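Local coordinates for Pdx2 protein (Plasmodium falciparum, PDB 2ABW), which hydrolyses glutamine to glutamate and ammonia, the ammonia being channelled to the partner subunit Pdx1 for synthesis of pyridoxal 5'-phosphate (vitamin B6), at residues A[7-12]-A[59-64]; A[51-56]-A[152-157]; A[95-100]-A[108-113]; A[182-187]-A[193-198]. All blocks are in the same frame, centred on the assembly; numbering follows the deposited sequence.

Contact 1 (A[7-12]-A[59-64])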
loop_
_atom_site.group_PDB
_atom_site.type_symbol
_atom_site.label_atom_id
_atom_site.label_comp_id
_atom_site.label_asym_id
_atom_site.label_seq_id
_atom_site.Cartn_x
_atom_site.Cartn_y
_atom_site.Cartn_z
ATOM N N GLY A 7 1.610 10.781 -4.855
ATOM C CA GLY A 7 2.287 10.125 -5.974
ATOM C C GLY A 7 1.920 8.679 -6.044
ATOM O O GLY A 7 1.536 8.029 -5.006
ATOM N N VAL A 8 1.980 8.128 -7.252
ATOM C CA VAL A 8 1.796 6.679 -7.498
ATOM C C VAL A 8 3.031 6.154 -8.173
ATOM O O VAL A 8 3.415 6.604 -9.232
ATOM C CB VAL A 8 0.546 6.353 -8.312
ATOM C CG1 VAL A 8 0.404 4.813 -8.550
ATOM C CG2 VAL A 8 -0.709 6.844 -7.569
ATOM N N LEU A 9 3.729 5.218 -7.532
ATOM C CA LEU A 9 4.964 4.625 -8.125
ATOM C C LEU A 9 4.547 4.007 -9.460
ATOM O O LEU A 9 3.526 3.327 -9.544
ATOM C CB LEU A 9 5.538 3.602 -7.131
ATOM C CG LEU A 9 6.947 3.174 -7.599
ATOM C CD1 LEU A 9 8.022 4.239 -7.359
ATOM C CD2 LEU A 9 7.364 1.883 -6.866
ATOM N N SER A 10 5.275 4.302 -10.528
ATOM C CA SER A 10 4.786 3.937 -11.876
ATOM C C SER A 10 5.721 3.130 -12.746
ATOM O O SER A 10 5.364 2.765 -13.898
ATOM C CB SER A 10 4.373 5.186 -12.596
ATOM O OG SER A 10 5.487 5.994 -12.905
ATOM N N LEU A 11 6.886 2.872 -12.206
ATOM C CA LEU A 11 7.949 2.204 -12.947
ATOM C C LEU A 11 7.554 0.819 -13.460
ATOM O O LEU A 11 8.019 0.420 -14.528
ATOM C CB LEU A 11 9.187 2.132 -12.058
ATOM C CG LEU A 11 9.783 3.519 -11.720
ATOM C CD1 LEU A 11 10.766 3.466 -10.637
ATOM C CD2 LEU A 11 10.306 4.213 -12.944
ATOM N N GLN A 12 6.733 0.098 -12.698
ATOM C CA GLN A 12 6.360 -1.246 -12.985
ATOM C C GLN A 12 5.188 -1.312 -13.975
ATOM O O GLN A 12 4.787 -2.407 -14.423
ATOM C CB GLN A 12 5.984 -1.925 -11.690
ATOM C CG GLN A 12 4.679 -1.419 -11.038
ATOM C CD GLN A 12 4.627 0.039 -10.493
ATOM O OE1 GLN A 12 5.623 0.657 -10.073
ATOM N NE2 GLN A 12 3.397 0.536 -10.411
ATOM N N ARG A 59 13.111 -4.303 -8.253
ATOM C CA ARG A 59 14.164 -4.139 -9.253
ATOM C C ARG A 59 14.103 -2.753 -9.919
ATOM O O ARG A 59 15.132 -2.146 -10.196
ATOM C CB ARG A 59 13.901 -5.200 -10.315
ATOM C CG ARG A 59 14.847 -5.183 -11.435
ATOM C CD ARG A 59 14.771 -6.543 -12.146
ATOM N NE ARG A 59 15.360 -7.595 -11.311
ATOM C CZ ARG A 59 14.968 -8.869 -11.269
ATOM N NH1 ARG A 59 13.926 -9.311 -11.983
ATOM N NH2 ARG A 59 15.644 -9.718 -10.499
ATOM N N CYS A 60 12.895 -2.261 -10.134
ATOM C CA CYS A 60 12.727 -0.891 -10.678
ATOM C C CYS A 60 13.375 0.203 -9.763
ATOM O O CYS A 60 13.830 1.257 -10.252
ATOM C CB CYS A 60 11.252 -0.566 -10.864
ATOM S SG CYS A 60 10.434 -1.519 -12.238
ATOM N N CYS A 61 13.391 -0.056 -8.462
ATOM C CA CYS A 61 13.972 0.862 -7.500
ATOM C C CYS A 61 15.447 0.696 -7.296
ATOM O O CYS A 61 16.085 1.447 -6.576
ATOM C CB CYS A 61 13.242 0.741 -6.153
ATOM S SG CYS A 61 11.556 1.110 -6.205
ATOM N N ALA A 62 16.048 -0.281 -7.984
ATOM C CA ALA A 62 17.435 -0.644 -7.752
ATOM C C ALA A 62 18.431 0.116 -8.629
ATOM O O ALA A 62 19.659 -0.001 -8.467
ATOM C CB ALA A 62 17.601 -2.103 -8.031
ATOM N N TYR A 63 17.909 0.887 -9.584
ATOM C CA TYR A 63 18.725 1.535 -10.538
ATOM C C TYR A 63 19.685 2.518 -9.866
ATOM O O TYR A 63 19.372 3.159 -8.829
ATOM C CB TYR A 63 17.894 2.277 -11.611
ATOM C CG TYR A 63 16.761 1.507 -12.313
ATOM C CD1 TYR A 63 16.943 0.212 -12.823
ATOM C CD2 TYR A 63 15.513 2.110 -12.494
ATOM C CE1 TYR A 63 15.890 -0.455 -13.496
ATOM C CE2 TYR A 63 14.451 1.444 -13.141
ATOM C CZ TYR A 63 14.660 0.176 -13.646
ATOM O OH TYR A 63 13.592 -0.445 -14.282
ATOM N N GLU A 64 20.876 2.652 -10.452
ATOM C CA GLU A 64 21.855 3.625 -9.947
ATOM C C GLU A 64 22.144 3.349 -8.460
ATOM O O GLU A 64 22.168 4.265 -7.600
ATOM C CB GLU A 64 21.418 5.076 -10.192
ATOM C CG GLU A 64 21.159 5.391 -11.661
ATOM C CD GLU A 64 20.808 6.860 -11.929
ATOM O OE1 GLU A 64 21.466 7.765 -11.361
ATOM O OE2 GLU A 64 19.901 7.125 -12.758
#
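L11 and C60 press their side-chain bases together where the chain leaves strand 4-9 and runs past the end of helix 54-60. The two CB atoms meet at 3.6 Å, the closest approach between the segments. Around this point the fit stays close: L11 CD1 lies 3.8 Å from C60 O, and C60 SG sits 3.9 Å from both L11 CB and L11 O. The sulfur reaches that place because its first torsion (chi1 -70°) sets it anti to the carbonyl carbon, beside its own backbone N. Deeper in the protein, L9 CD2 and C61 SG touch more loosely at 4.3 Å, and L68 and L72 of helix 63-77 pack on C61. The tight pair is itself partly exposed on the L11 side, whereas C60, C61 and L9 are buried; Q12 and Y63 form the loose outer side. Q12 turns back on its own segment: its NE2 donates to L9 O over 2.9 Å, meeting the carbonyl from above its plane. With no hydrogen bond between the segments, the junction is held by the fit of hydrocarbon and thiol groups, and the Q12-L9 bond fixes the turn on one side.

Contact 2 (A[51-56]-A[152-157])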
loop_
_atom_site.group_PDB
_atom_site.type_symbol
_atom_site.label_atom_id
_atom_site.label_comp_id
_atom_site.label_asym_id
_atom_site.label_seq_id
_atom_site.Cartn_x
_atom_site.Cartn_y
_atom_site.Cartn_z
ATOM N N GLY A 51 1.169 -2.726 -7.574
ATOM C CA GLY A 51 1.939 -3.675 -8.410
ATOM C C GLY A 51 1.407 -5.062 -8.211
ATOM O O GLY A 51 0.821 -5.409 -7.177
ATOM N N GLY A 52 1.635 -5.863 -9.215
ATOM C CA GLY A 52 1.290 -7.261 -9.184
ATOM C C GLY A 52 2.403 -8.084 -8.613
ATOM O O GLY A 52 2.140 -9.096 -7.967
ATOM N N GLU A 53 3.620 -7.687 -8.898
ATOM C CA GLU A 53 4.806 -8.432 -8.503
ATOM C C GLU A 53 5.844 -7.629 -7.745
ATOM O O GLU A 53 6.540 -6.757 -8.324
ATOM C CB GLU A 53 5.511 -8.921 -9.760
ATOM C CG GLU A 53 4.629 -9.902 -10.526
ATOM C CD GLU A 53 5.341 -10.665 -11.636
ATOM O OE1 GLU A 53 6.582 -10.522 -11.783
ATOM O OE2 GLU A 53 4.658 -11.407 -12.406
ATOM N N SER A 54 6.044 -8.039 -6.502
ATOM C CA SER A 54 6.970 -7.326 -5.630
ATOM C C SER A 54 8.366 -7.308 -6.194
ATOM O O SER A 54 9.074 -6.353 -6.049
ATOM C CB SER A 54 6.950 -7.904 -4.238
ATOM O OG SER A 54 7.310 -9.291 -4.197
ATOM N N THR A 55 8.839 -8.411 -6.798
ATOM C CA THR A 55 10.203 -8.433 -7.256
ATOM C C THR A 55 10.429 -7.435 -8.391
ATOM O O THR A 55 11.509 -6.834 -8.514
ATOM C CB THR A 55 10.688 -9.845 -7.581
ATOM O OG1 THR A 55 10.832 -10.569 -6.350
ATOM C CG2 THR A 55 11.984 -9.770 -8.248
ATOM N N THR A 56 9.426 -7.282 -9.237
ATOM C CA THR A 56 9.521 -6.309 -10.326
ATOM C C THR A 56 9.609 -4.868 -9.848
ATOM O O THR A 56 10.496 -4.175 -10.276
ATOM C CB THR A 56 8.303 -6.383 -11.250
ATOM O OG1 THR A 56 8.210 -7.720 -11.760
ATOM C CG2 THR A 56 8.463 -5.412 -12.408
ATOM N N CYS A 152 -9.925 -9.559 -4.100
ATOM C CA CYS A 152 -8.681 -10.230 -3.837
ATOM C C CYS A 152 -8.313 -11.077 -5.020
ATOM O O CYS A 152 -9.036 -11.979 -5.312
ATOM C CB CYS A 152 -8.857 -11.176 -2.659
ATOM S SG CYS A 152 -8.967 -10.265 -1.101
ATOM N N ILE A 153 -7.242 -10.726 -5.698
ATOM C CA ILE A 153 -6.761 -11.503 -6.849
ATOM C C ILE A 153 -5.322 -11.940 -6.617
ATOM O O ILE A 153 -4.409 -11.131 -6.645
ATOM C CB ILE A 153 -6.907 -10.694 -8.139
ATOM C CG1 ILE A 153 -8.374 -10.284 -8.343
ATOM C CG2 ILE A 153 -6.536 -11.578 -9.365
ATOM C CD1 ILE A 153 -8.520 -9.557 -9.606
ATOM N N ARG A 154 -5.172 -13.232 -6.347
ATOM C CA ARG A 154 -3.895 -13.814 -5.971
ATOM C C ARG A 154 -3.282 -12.976 -4.846
ATOM O O ARG A 154 -2.130 -12.576 -4.882
ATOM C CB ARG A 154 -3.004 -13.937 -7.223
ATOM C CG ARG A 154 -2.108 -12.733 -7.574
ATOM C CD ARG A 154 -1.629 -12.799 -9.073
ATOM N NE ARG A 154 -1.059 -11.504 -9.500
ATOM C CZ ARG A 154 -0.311 -11.327 -10.590
ATOM N NH1 ARG A 154 -0.046 -12.362 -11.401
ATOM N NH2 ARG A 154 0.171 -10.112 -10.880
ATOM N N ALA A 155 -4.121 -12.681 -3.847
ATOM C CA ALA A 155 -3.735 -11.742 -2.808
ATOM C C ALA A 155 -2.643 -12.326 -1.932
ATOM O O ALA A 155 -2.696 -13.536 -1.642
ATOM C CB ALA A 155 -4.925 -11.434 -1.909
ATOM N N PRO A 156 -1.697 -11.499 -1.497
ATOM C CA PRO A 156 -0.719 -11.993 -0.535
ATOM C C PRO A 156 -1.457 -12.248 0.782
ATOM O O PRO A 156 -2.557 -11.690 0.995
ATOM C CB PRO A 156 0.277 -10.851 -0.412
ATOM C CG PRO A 156 -0.458 -9.674 -0.779
ATOM C CD PRO A 156 -1.396 -10.110 -1.844
ATOM N N TYR A 157 -0.849 -13.060 1.629
ATOM C CA TYR A 157 -1.429 -13.476 2.893
ATOM C C TYR A 157 -0.616 -12.985 4.040
ATOM O O TYR A 157 0.541 -13.311 4.217
ATOM C CB TYR A 157 -1.550 -14.990 2.912
ATOM C CG TYR A 157 -2.063 -15.550 4.199
ATOM C CD1 TYR A 157 -3.404 -15.455 4.539
ATOM C CD2 TYR A 157 -1.238 -16.227 5.043
ATOM C CE1 TYR A 157 -3.875 -16.004 5.737
ATOM C CE2 TYR A 157 -1.703 -16.767 6.231
ATOM C CZ TYR A 157 -2.999 -16.621 6.565
ATOM O OH TYR A 157 -3.440 -17.189 7.750
#
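The backbones of G52 and R154 remain well apart, 9.0 Å between their CA atoms, and one long arginine side chain crosses the gap between them. The two sides carry residues assigned to the glutamine-binding cleft of a class I (triad) amidotransferase, G52, E53 and S54 on one wall and I153 and R154 on the other. R154 follows the last residues of strand 149-153 and takes left-handed backbone angles. From there its side chain, extended from CG to NE, carries the guanidinium across to the glycine turn that precedes helix 54-60. NH2 stops 3.5 Å from G52 CA, which lies near the guanidinium plane at its edge, and 3.7 Å from G52 O. Lacking a side chain, G52 lets the arginine come this close to the main chain. E53, the N-cap residue of the helix, directs its CB away, but its CG lies 4.5 Å from R154 NH2. The opposite charges of E53 and R154 probably attract each other weakly across the exposed rim, without forming a salt bridge. G51, hydrogen-bonded through its backbone to A88, ties the turn to the neighbourhood of the nucleophile C87. E53 OE2 and R154 NH1 are 4.9 Å apart.

Contact 3 (A[95-100]-A[108-113])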
loop_
_atom_site.group_PDB
_atom_site.type_symbol
_atom_site.label_atom_id
_atom_site.label_comp_id
_atom_site.label_asym_id
_atom_site.label_seq_id
_atom_site.Cartn_x
_atom_site.Cartn_y
_atom_site.Cartn_z
ATOM N N LYS A 95 7.911 -6.613 7.066
ATOM C CA LYS A 95 9.190 -7.025 7.729
ATOM C C LYS A 95 9.745 -8.323 7.264
ATOM O O LYS A 95 10.949 -8.448 6.899
ATOM C CB LYS A 95 8.977 -7.118 9.219
ATOM C CG LYS A 95 10.237 -7.454 10.024
ATOM C CD LYS A 95 9.981 -7.339 11.496
ATOM C CE LYS A 95 11.320 -7.342 12.288
ATOM N NZ LYS A 95 12.448 -6.926 11.392
ATOM N N ASN A 96 8.900 -9.367 7.274
ATOM C CA ASN A 96 9.294 -10.676 6.846
ATOM C C ASN A 96 8.485 -11.029 5.622
ATOM O O ASN A 96 7.232 -10.964 5.650
ATOM C CB ASN A 96 9.065 -11.712 7.939
ATOM C CG ASN A 96 9.826 -11.427 9.181
ATOM O OD1 ASN A 96 11.082 -11.186 9.145
ATOM N ND2 ASN A 96 9.113 -11.463 10.318
ATOM N N VAL A 97 9.138 -11.340 4.522
ATOM C CA VAL A 97 8.514 -11.814 3.319
ATOM C C VAL A 97 8.780 -13.266 3.109
ATOM O O VAL A 97 9.965 -13.649 3.052
ATOM C CB VAL A 97 8.879 -10.893 2.102
ATOM C CG1 VAL A 97 8.214 -11.408 0.860
ATOM C CG2 VAL A 97 8.566 -9.328 2.370
ATOM N N GLU A 98 7.723 -14.043 2.868
ATOM C CA GLU A 98 7.826 -15.494 2.624
ATOM C C GLU A 98 7.312 -15.890 1.249
ATOM O O GLU A 98 6.375 -15.319 0.687
ATOM C CB GLU A 98 7.055 -16.240 3.693
ATOM C CG GLU A 98 7.631 -15.970 5.072
ATOM C CD GLU A 98 6.907 -16.667 6.229
ATOM O OE1 GLU A 98 5.755 -17.064 6.060
ATOM O OE2 GLU A 98 7.481 -16.742 7.334
ATOM N N ASN A 99 7.966 -16.889 0.681
ATOM C CA ASN A 99 7.513 -17.500 -0.567
ATOM C C ASN A 99 7.628 -16.648 -1.818
ATOM O O ASN A 99 6.917 -16.892 -2.814
ATOM C CB ASN A 99 6.093 -18.057 -0.429
ATOM C CG ASN A 99 5.745 -19.054 -1.522
ATOM O OD1 ASN A 99 6.551 -19.938 -1.868
ATOM N ND2 ASN A 99 4.544 -18.923 -2.074
ATOM N N ILE A 100 8.532 -15.677 -1.770
ATOM C CA ILE A 100 8.809 -14.875 -2.970
ATOM C C ILE A 100 9.693 -15.530 -4.075
ATOM O O ILE A 100 9.932 -14.925 -5.120
ATOM C CB ILE A 100 9.285 -13.450 -2.588
ATOM C CG1 ILE A 100 10.186 -13.433 -1.359
ATOM C CG2 ILE A 100 7.997 -12.596 -2.253
ATOM C CD1 ILE A 100 11.017 -12.210 -1.137
ATOM N N ASN A 108 18.674 -8.682 2.348
ATOM C CA ASN A 108 17.865 -8.092 3.354
ATOM C C ASN A 108 17.533 -6.661 2.984
ATOM O O ASN A 108 16.873 -5.983 3.773
ATOM C CB ASN A 108 18.445 -8.247 4.786
ATOM C CG ASN A 108 19.715 -7.503 5.008
ATOM O OD1 ASN A 108 20.439 -7.751 6.002
ATOM N ND2 ASN A 108 20.025 -6.610 4.132
ATOM N N LYS A 109 17.882 -6.247 1.757
ATOM C CA LYS A 109 17.411 -4.959 1.271
ATOM C C LYS A 109 16.211 -5.145 0.333
ATOM O O LYS A 109 15.900 -4.233 -0.379
ATOM C CB LYS A 109 18.544 -4.155 0.605
ATOM C CG LYS A 109 19.665 -3.572 1.568
ATOM C CD LYS A 109 20.640 -2.505 0.932
ATOM C CE LYS A 109 19.983 -1.147 0.416
ATOM N NZ LYS A 109 20.746 -0.235 -0.681
ATOM N N PHE A 110 15.554 -6.284 0.354
ATOM C CA PHE A 110 14.363 -6.481 -0.462
ATOM C C PHE A 110 13.182 -5.555 -0.095
ATOM O O PHE A 110 12.664 -4.850 -0.953
ATOM C CB PHE A 110 13.849 -7.905 -0.386
ATOM C CG PHE A 110 12.680 -8.186 -1.294
ATOM C CD1 PHE A 110 12.896 -8.375 -2.661
ATOM C CD2 PHE A 110 11.393 -8.409 -0.789
ATOM C CE1 PHE A 110 11.818 -8.685 -3.503
ATOM C CE2 PHE A 110 10.318 -8.734 -1.634
ATOM C CZ PHE A 110 10.535 -8.864 -2.962
ATOM N N SER A 111 12.703 -5.642 1.146
ATOM C CA SER A 111 11.632 -4.807 1.604
ATOM C C SER A 111 12.102 -3.369 1.932
ATOM O O SER A 111 13.254 -3.137 2.359
ATOM C CB SER A 111 11.024 -5.368 2.869
ATOM O OG SER A 111 9.906 -4.630 3.325
ATOM N N PHE A 112 11.161 -2.449 1.726
ATOM C CA PHE A 112 11.301 -1.034 2.236
ATOM C C PHE A 112 11.043 -0.998 3.704
ATOM O O PHE A 112 11.457 -0.020 4.378
ATOM C CB PHE A 112 10.378 -0.035 1.545
ATOM C CG PHE A 112 10.387 -0.050 0.070
ATOM C CD1 PHE A 112 11.497 0.292 -0.662
ATOM C CD2 PHE A 112 9.218 -0.306 -0.628
ATOM C CE1 PHE A 112 11.518 0.297 -2.039
ATOM C CE2 PHE A 112 9.216 -0.307 -1.952
ATOM C CZ PHE A 112 10.374 -0.024 -2.716
ATOM N N GLY A 113 10.314 -1.974 4.243
ATOM C CA GLY A 113 9.877 -1.935 5.653
ATOM C C GLY A 113 8.729 -0.948 5.894
ATOM O O GLY A 113 8.323 -0.239 4.959
#
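S111 OG is gripped from several sides next to F110, the residue that meets V97 and I100 across the contact. It accepts a 2.8 Å hydrogen bond from the backbone N of G113 at an N-H...O angle of 153°, which closes an ST turn, and its one proton can serve the carbonyl oxygen of either S94 or L92, shared or in turn. The turn lies in the irregular connection between strands 94-98 and 115-120, parallel neighbours in the small three-stranded sheet, and these bonds tie the connection to the end of helix 88-92 and the start of strand 94-98. Across the segments themselves the contact is wholly apolar. F110 swings its ring toward V97 and the turn that follows strand 94-98, with CG anti to the backbone N (chi1 -176°), while I100 advances from the opposite direction. The methyl CD1 of I100 sits over one face of the ring in a CH-pi contact, 3.9 Å from the centroid and 21° off the ring normal. It is nearest the CE2 corner, so the methyl is displaced toward the rim and not centred. V97 adds a looser, oblique contact at the same corner. The ring also packs on S54, T55 and R58 of helix 54-60, and I100 touches S54 and R121. S54 and R121 are both assigned to glutamine binding, so the F110-I100 packing borders residues that probably line that pocket. V97 CG1 approaches F110 CE2 to 4.2 Å, whereas I100 CD1 comes to 3.6 Å from the same carbon.

Contact 4 (A[182-187]-A[193-198])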
loop_
_atom_site.group_PDB
_atom_site.type_symbol
_atom_site.label_atom_id
_atom_site.label_comp_id
_atom_site.label_asym_id
_atom_site.label_seq_id
_atom_site.Cartn_x
_atom_site.Cartn_y
_atom_site.Cartn_z
ATOM N N ILE A 182 -6.713 -11.215 7.419
ATOM C CA ILE A 182 -6.377 -9.795 7.538
ATOM C C ILE A 182 -6.220 -9.209 6.143
ATOM O O ILE A 182 -5.368 -9.643 5.379
ATOM C CB ILE A 182 -5.083 -9.611 8.339
ATOM C CG1 ILE A 182 -5.248 -10.198 9.749
ATOM C CG2 ILE A 182 -4.659 -8.096 8.397
ATOM C CD1 ILE A 182 -3.955 -10.196 10.592
ATOM N N ALA A 183 -7.059 -8.204 5.843
ATOM C CA ALA A 183 -7.074 -7.550 4.559
ATOM C C ALA A 183 -6.275 -6.223 4.515
ATOM O O ALA A 183 -5.780 -5.856 3.466
ATOM C CB ALA A 183 -8.540 -7.339 4.068
ATOM N N ALA A 184 -6.266 -5.495 5.624
ATOM C CA ALA A 184 -5.645 -4.176 5.686
ATOM C C ALA A 184 -5.095 -3.978 7.055
ATOM O O ALA A 184 -5.655 -4.362 8.094
ATOM C CB ALA A 184 -6.650 -3.148 5.380
ATOM N N VAL A 185 -3.885 -3.401 7.088
ATOM C CA VAL A 185 -3.213 -3.040 8.344
ATOM C C VAL A 185 -2.706 -1.619 8.242
ATOM O O VAL A 185 -2.457 -1.120 7.124
ATOM C CB VAL A 185 -2.010 -3.972 8.647
ATOM C CG1 VAL A 185 -2.551 -5.373 9.036
ATOM C CG2 VAL A 185 -0.995 -4.089 7.533
ATOM N N GLU A 186 -2.510 -1.006 9.388
ATOM C CA GLU A 186 -1.969 0.346 9.425
ATOM C C GLU A 186 -0.983 0.423 10.572
ATOM O O GLU A 186 -1.269 -0.035 11.695
ATOM C CB GLU A 186 -3.139 1.342 9.580
ATOM C CG GLU A 186 -2.685 2.826 9.444
ATOM C CD GLU A 186 -3.873 3.775 9.282
ATOM O OE1 GLU A 186 -5.024 3.350 9.594
ATOM O OE2 GLU A 186 -3.684 4.940 8.975
ATOM N N GLN A 187 0.152 1.050 10.359
ATOM C CA GLN A 187 1.168 1.165 11.425
ATOM C C GLN A 187 1.849 2.519 11.203
ATOM O O GLN A 187 2.481 2.686 10.172
ATOM C CB GLN A 187 2.231 0.078 11.365
ATOM C CG GLN A 187 3.195 0.163 12.566
ATOM C CD GLN A 187 4.184 -0.905 12.571
ATOM O OE1 GLN A 187 4.171 -1.811 11.702
ATOM N NE2 GLN A 187 5.135 -0.805 13.537
ATOM N N THR A 193 -2.650 -2.966 2.130
ATOM C CA THR A 193 -3.847 -3.742 1.722
ATOM C C THR A 193 -3.449 -4.852 0.823
ATOM O O THR A 193 -2.508 -4.710 0.004
ATOM C CB THR A 193 -4.840 -2.807 1.037
ATOM O OG1 THR A 193 -4.209 -2.086 -0.057
ATOM C CG2 THR A 193 -5.446 -1.816 2.072
ATOM N N VAL A 194 -4.063 -6.026 1.017
ATOM C CA VAL A 194 -3.717 -7.187 0.186
ATOM C C VAL A 194 -4.519 -7.258 -1.108
ATOM O O VAL A 194 -4.255 -8.105 -1.993
ATOM C CB VAL A 194 -3.872 -8.493 0.972
ATOM C CG1 VAL A 194 -3.107 -8.457 2.321
ATOM C CG2 VAL A 194 -5.387 -8.763 1.253
ATOM N N PHE A 195 -5.564 -6.483 -1.189
ATOM C CA PHE A 195 -6.559 -6.475 -2.299
ATOM C C PHE A 195 -6.215 -5.388 -3.319
ATOM O O PHE A 195 -5.253 -4.635 -3.148
ATOM C CB PHE A 195 -7.978 -6.324 -1.745
ATOM C CG PHE A 195 -8.169 -5.167 -0.779
ATOM C CD1 PHE A 195 -8.515 -3.913 -1.238
ATOM C CD2 PHE A 195 -8.032 -5.365 0.578
ATOM C CE1 PHE A 195 -8.710 -2.865 -0.368
ATOM C CE2 PHE A 195 -8.228 -4.325 1.450
ATOM C CZ PHE A 195 -8.569 -3.068 0.996
ATOM N N HIS A 196 -6.999 -5.351 -4.372
ATOM C CA HIS A 196 -6.880 -4.383 -5.465
ATOM C C HIS A 196 -7.934 -3.314 -5.337
ATOM O O HIS A 196 -9.032 -3.444 -5.858
ATOM C CB HIS A 196 -7.060 -5.111 -6.805
ATOM C CG HIS A 196 -5.828 -5.783 -7.253
ATOM N ND1 HIS A 196 -4.929 -5.170 -8.093
ATOM C CD2 HIS A 196 -5.314 -6.997 -6.954
ATOM C CE1 HIS A 196 -3.928 -6.007 -8.329
ATOM N NE2 HIS A 196 -4.119 -7.113 -7.621
ATOM N N PRO A 197 -7.600 -2.205 -4.633
ATOM C CA PRO A 197 -8.627 -1.173 -4.371
ATOM C C PRO A 197 -9.044 -0.451 -5.612
ATOM O O PRO A 197 -10.093 0.207 -5.651
ATOM C CB PRO A 197 -7.841 -0.191 -3.480
ATOM C CG PRO A 197 -6.410 -0.349 -3.856
ATOM C CD PRO A 197 -6.262 -1.798 -4.208
ATOM N N GLU A 198 -8.279 -0.607 -6.690
ATOM C CA GLU A 198 -8.585 0.050 -7.948
ATOM C C GLU A 198 -9.535 -0.707 -8.824
ATOM O O GLU A 198 -9.999 -0.142 -9.852
ATOM C CB GLU A 198 -7.279 0.365 -8.665
ATOM C CG GLU A 198 -6.677 -0.761 -9.435
ATOM C CD GLU A 198 -6.066 -1.950 -8.635
ATOM O OE1 GLU A 198 -6.159 -2.033 -7.387
ATOM O OE2 GLU A 198 -5.524 -2.831 -9.381
#
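A183 O accepts a 3.0 Å hydrogen bond from the backbone N of V194, at an N-H...O angle of 161°. The same oxygen is crowded by carbon: T193 CA makes a CA-H...O contact at 3.4 Å, and F195 CE2 comes obliquely to 3.5 Å. V194 adds CG2, 3.7 Å from A183 O, and CG1, 4.0 Å from I182 O. Beside it, A184 CB meets T193 CG2 at 3.8 Å on one face of the sheet, in an antiparallel non-hydrogen-bonded pair. F195 folds back through its first torsion (chi1 51°), laying one ring face against T193 CB and bringing CE2 within 4.0 Å of A183 CB. A183, A184 and T193 belong to the central mixed sheet, where strands 180-187 and 190-193 run antiparallel, and V194 and F195 lead out of it; the two alanines form a classic beta bulge opposite A170. Farther out, T193 OG1 is hydrogen-bonded to T86 and W84 of the adjoining parallel strand 83-86, and F205 meets the F195 ring edge-to-face. Beyond F195, H196 ND1 of the charge-relay pair donates over 2.7 Å to the syn lone pair of E198 OE2, close to the imidazole plane, and the histidine touches the nucleophile C87.

Overall arrangement
From the N terminus, contact 1 closes the first loop, bringing the end of strand 4-9 to the far end of helix 54-60. Contact 2 opens inside that loop, at the start of the same helix, and closes only at 152-157, so the two cross. Contact 3, nested within the span of contact 2, closes the loop that leads from strand 94-98 to strand 115-120; it touches contact 2 through F110, and contact 1 through F112 on C61. Contact 4 follows in series, joining strand 180-187 to the segment after strand 190-193. A155 and P156 of contact 2 pack on its V194, bringing the substrate-binding wall alongside the charge-relay segment.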